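Local coordinates for protein glucanase (Klebsiella pneumoniae, PDB 5GY3) that probably hydrolyses internal beta-1,4-glucosidic bonds in cellulose, lichenin and cereal beta-glucans as a family 8 glycoside hydrolase, at residues A179-G182 with Q183-W186; P212-S215 with F216-R220. One frame throughout, in Å; residues are numbered along the deposited sequence.

Interaction 1: residues A179-G182 with Q183-W186; sequences ALLG and QMGW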
loop_
_atom_site.group_PDB
_atom_site.type_symbol
_atom_site.label_atom_id
_atom_site.label_comp_id
_atom_site.label_asym_id
_atom_site.label_seq_id
_atom_site.Cartn_x
_atom_site.Cartn_y
_atom_site.Cartn_z
ATOM N N ALA A 179 4.368 -16.200 4.312
ATOM C CA ALA A 179 4.346 -17.563 3.789
ATOM C C ALA A 179 3.539 -17.649 2.500
ATOM O O ALA A 179 3.962 -18.310 1.544
ATOM C CB ALA A 179 3.789 -18.534 4.830
ATOM N N LEU A 180 2.375 -16.994 2.447
ATOM C CA LEU A 180 1.579 -17.031 1.220
ATOM C C LEU A 180 2.323 -16.358 0.071
ATOM O O LEU A 180 2.416 -16.912 -1.029
ATOM C CB LEU A 180 0.215 -16.375 1.447
ATOM C CG LEU A 180 -0.818 -17.232 2.184
ATOM C CD1 LEU A 180 -1.978 -16.359 2.654
ATOM C CD2 LEU A 180 -1.317 -18.415 1.299
ATOM N N LEU A 181 2.876 -15.164 0.323
ATOM C CA LEU A 181 3.634 -14.473 -0.717
ATOM C C LEU A 181 4.785 -15.335 -1.222
ATOM O O LEU A 181 5.074 -15.352 -2.428
ATOM C CB LEU A 181 4.135 -13.126 -0.187
ATOM C CG LEU A 181 5.008 -12.248 -1.097
ATOM C CD1 LEU A 181 4.282 -11.934 -2.405
ATOM C CD2 LEU A 181 5.439 -10.960 -0.385
ATOM N N GLY A 182 5.440 -16.073 -0.314
ATOM C CA GLY A 182 6.533 -16.951 -0.719
ATOM C C GLY A 182 6.087 -18.049 -1.659
ATOM O O GLY A 182 6.878 -18.537 -2.476
ATOM N N GLN A 183 4.812 -18.428 -1.589
ATOM C CA GLN A 183 4.265 -19.443 -2.473
ATOM C C GLN A 183 3.743 -18.875 -3.781
ATOM O O GLN A 183 3.443 -19.651 -4.686
ATOM C CB GLN A 183 3.147 -20.214 -1.756
ATOM C CG GLN A 183 3.642 -20.957 -0.520
ATOM C CD GLN A 183 2.504 -21.397 0.391
ATOM O OE1 GLN A 183 1.351 -21.425 -0.022
ATOM N NE2 GLN A 183 2.829 -21.738 1.640
ATOM N N MET A 184 3.635 -17.550 -3.908
ATOM C CA MET A 184 3.140 -16.953 -5.138
ATOM C C MET A 184 4.265 -16.824 -6.161
ATOM O O MET A 184 5.454 -16.860 -5.825
ATOM C CB MET A 184 2.536 -15.577 -4.859
ATOM C CG MET A 184 1.372 -15.580 -3.876
ATOM S SD MET A 184 0.847 -13.883 -3.556
ATOM C CE MET A 184 -0.437 -14.147 -2.328
ATOM N N GLY A 185 3.876 -16.663 -7.424
ATOM C CA GLY A 185 4.838 -16.361 -8.473
ATOM C C GLY A 185 4.594 -17.225 -9.689
ATOM O O GLY A 185 4.392 -18.436 -9.547
ATOM N N TRP A 186 4.589 -16.619 -10.878
ATOM C CA TRP A 186 4.189 -17.315 -12.093
ATOM C C TRP A 186 5.113 -16.929 -13.240
ATOM O O TRP A 186 5.767 -15.887 -13.211
ATOM C CB TRP A 186 2.710 -17.023 -12.438
ATOM C CG TRP A 186 1.861 -17.582 -11.358
ATOM C CD1 TRP A 186 1.449 -18.876 -11.239
ATOM C CD2 TRP A 186 1.410 -16.903 -10.173
ATOM N NE1 TRP A 186 0.740 -19.042 -10.064
ATOM C CE2 TRP A 186 0.709 -17.847 -9.393
ATOM C CE3 TRP A 186 1.530 -15.587 -9.696
ATOM C CZ2 TRP A 186 0.121 -17.522 -8.164
ATOM C CZ3 TRP A 186 0.941 -15.264 -8.474
ATOM C CH2 TRP A 186 0.243 -16.233 -7.726
#
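Met184 turns its CG anti to its own carbonyl carbon (chi1 -59°) and runs on fully extended, while Leu181 sets CG anti to the backbone N (chi1 178°); the two side chains thereby meet at about a right angle. The sulfur does the touching: Met184 SD lies 4.1 Å from Leu181 CD1. The terminal CE of Met184 continues toward Leu180, ending 4.4 Å from Leu180 CB. Nearer the backbone, Met184 CG comes against the carbonyl oxygens of Leu180 and Leu181, 3.3 Å from Leu180 O. Gln183, extended beyond CG, runs back along the helix, its CG 3.4 Å from Ala179 O.

The main-chain bonds record the helix running out. Gln183 N reaches Leu180 O at 2.9 Å and makes a weak, longer bond to Ala179 O, so one N-H is shared between an i-3 and an i-4 carbonyl. Met184 N then bonds Leu181 O at 3.0 Å, again three residues back, with the donor well above the carbonyl plane. From Met184 the chain continues as loop.

The sides of this turn are covered differently: Leu181 packs on Ile221 and Leu225 of helix 220-228 and Leu180 on Arg130 and Val132, while Met184 packs beside this particular helix end among Pro150, Phe153, Pro192 and Met204. Tightening from i-4 to i-3 bonding is characteristic of a helix C-terminus, here that of helix 167-183 in the family 8 fold.

Interaction 2: residues P212-S215 with F216-R220; sequences PRMS and FDAIR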
loop_
_atom_site.group_PDB
_atom_site.type_symbol
_atom_site.label_atom_id
_atom_site.label_comp_id
_atom_site.label_asym_id
_atom_site.label_seq_id
_atom_site.Cartn_x
_atom_site.Cartn_y
_atom_site.Cartn_z
ATOM N N PRO A 212 -3.413 -10.255 -15.659
ATOM C CA PRO A 212 -2.499 -10.962 -14.743
ATOM C C PRO A 212 -1.091 -10.381 -14.802
ATOM O O PRO A 212 -0.131 -11.059 -15.151
ATOM C CB PRO A 212 -2.568 -12.402 -15.265
ATOM C CG PRO A 212 -2.735 -12.219 -16.754
ATOM C CD PRO A 212 -3.631 -11.003 -16.914
ATOM N N ARG A 213 -0.983 -9.092 -14.497
ATOM C CA ARG A 213 0.274 -8.367 -14.547
ATOM C C ARG A 213 0.769 -8.084 -13.141
ATOM O O ARG A 213 -0.029 -7.784 -12.246
ATOM C CB ARG A 213 0.103 -7.032 -15.276
ATOM C CG ARG A 213 -0.296 -7.161 -16.732
ATOM C CD ARG A 213 -0.682 -5.802 -17.287
ATOM N NE ARG A 213 -1.042 -5.912 -18.701
ATOM C CZ ARG A 213 -1.354 -4.871 -19.460
ATOM N NH1 ARG A 213 -1.353 -3.657 -18.928
ATOM N NH2 ARG A 213 -1.665 -5.050 -20.736
ATOM N N MET A 214 2.084 -8.211 -12.960
ATOM C CA MET A 214 2.839 -7.430 -11.986
ATOM C C MET A 214 2.869 -6.002 -12.509
ATOM O O MET A 214 3.613 -5.698 -13.444
ATOM C CB MET A 214 4.260 -7.976 -11.831
ATOM C CG MET A 214 4.937 -7.560 -10.511
ATOM S SD MET A 214 5.254 -5.818 -10.403
ATOM C CE MET A 214 6.352 -5.620 -11.814
ATOM N N SER A 215 2.068 -5.114 -11.917
ATOM C CA SER A 215 2.053 -3.731 -12.392
ATOM C C SER A 215 1.910 -2.750 -11.232
ATOM O O SER A 215 2.698 -2.802 -10.284
ATOM C CB SER A 215 0.949 -3.525 -13.441
ATOM O OG SER A 215 -0.341 -3.698 -12.900
ATOM N N PHE A 216 0.957 -1.822 -11.298
ATOM C CA PHE A 216 1.016 -0.678 -10.387
ATOM C C PHE A 216 0.650 -1.016 -8.945
ATOM O O PHE A 216 1.023 -0.254 -8.040
ATOM C CB PHE A 216 0.108 0.447 -10.889
ATOM C CG PHE A 216 0.503 0.978 -12.229
ATOM C CD1 PHE A 216 1.616 1.794 -12.359
ATOM C CD2 PHE A 216 -0.228 0.652 -13.362
ATOM C CE1 PHE A 216 1.986 2.295 -13.595
ATOM C CE2 PHE A 216 0.138 1.144 -14.609
ATOM C CZ PHE A 216 1.247 1.964 -14.725
ATOM N N ASP A 217 -0.081 -2.109 -8.708
ATOM C CA ASP A 217 -0.289 -2.576 -7.340
ATOM C C ASP A 217 0.916 -3.378 -6.859
ATOM O O ASP A 217 1.530 -3.051 -5.831
ATOM C CB ASP A 217 -1.555 -3.432 -7.238
ATOM C CG ASP A 217 -2.827 -2.608 -7.059
ATOM O OD1 ASP A 217 -2.753 -1.362 -6.942
ATOM O OD2 ASP A 217 -3.906 -3.224 -7.018
ATOM N N ALA A 218 1.289 -4.405 -7.628
ATOM C CA ALA A 218 2.268 -5.387 -7.166
ATOM C C ALA A 218 3.640 -4.777 -6.911
ATOM O O ALA A 218 4.376 -5.275 -6.046
ATOM C CB ALA A 218 2.374 -6.521 -8.184
ATOM N N ILE A 219 3.992 -3.707 -7.636
ATOM C CA ILE A 219 5.298 -3.078 -7.467
ATOM C C ILE A 219 5.489 -2.540 -6.048
ATOM O O ILE A 219 6.625 -2.329 -5.616
ATOM C CB ILE A 219 5.472 -1.974 -8.533
ATOM C CG1 ILE A 219 6.927 -1.501 -8.600
ATOM C CG2 ILE A 219 4.552 -0.797 -8.236
ATOM C CD1 ILE A 219 7.907 -2.627 -8.873
ATOM N N ARG A 220 4.410 -2.336 -5.287
ATOM C CA ARG A 220 4.573 -1.925 -3.896
ATOM C C ARG A 220 5.087 -3.049 -3.002
ATOM O O ARG A 220 5.549 -2.768 -1.891
ATOM C CB ARG A 220 3.248 -1.388 -3.343
ATOM C CG ARG A 220 2.894 -0.044 -3.932
ATOM C CD ARG A 220 1.713 0.589 -3.220
ATOM N NE ARG A 220 0.566 -0.315 -3.188
ATOM C CZ ARG A 220 -0.452 -0.270 -4.040
ATOM N NH1 ARG A 220 -0.464 0.647 -5.000
ATOM N NH2 ARG A 220 -1.459 -1.138 -3.925
HETATM O O HOH W 1 -2.135 -2.278 -11.507
#
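Met214 and Ala218 meet through bare hydrocarbon, Met214 CG standing 3.6 Å from Ala218 CB. With CG anti to the backbone N (chi1 -159°), the methionine then bends at both chi2 and chi3, a curl that carries SD alongside the turn, 3.7 Å from Ile219 N. Helix 236-243 covers this side chain through Trp238 and Trp241.

Ile219 adds to this apolar contact, its CB 4.3 Å from Met214 SD. Separately, Ile219 CB and CG2 flank Ser215 O, and the N-H of Ile219 donates to that same oxygen at 3.1 Å, nearly along the C=O axis. This bond closes the bend between strand 213-214 and helix 220-228, a strand-to-helix connection whose last step is a type I beta turn from Asp217 to Arg220. Ser215 holds its OG between backbone N and carbonyl carbon (chi1 65°), from where it pairs with a water at 2.7 Å; the water also accepts a weak bond from Asp217 N.

Asp217 is shared between partners. Arg220 NH2 gives Asp217 OD1 a weak hydrogen bond at 3.3 Å, part of a salt bridge, whereas OD2 accepts a hydrogen bond from Asn149 ND2. The guanidinium of Arg220 lies with one face over Asp217 O.

Overall arrangement
The two contacts follow one another along the chain, interaction 1 closing a helix and interaction 2 opening the next one after a run of strands. Their centres are about 14 Å apart and their nearest atoms about 7 Å, so they do not touch; helix 220-228, which starts where interaction 2 ends, links them because its Ile221 and Leu225 receive Leu181. Their positions differ: interaction 1 is centred about 18 Å from the centre of the chain, away from the predicted active site, whereas interaction 2 is buried, about 11 Å from the centre of the chain. There the side chain of Asp217 lies about 6 Å from that of Asp87, the predicted nucleophile, to which Arg220 makes a long, weak ion pair.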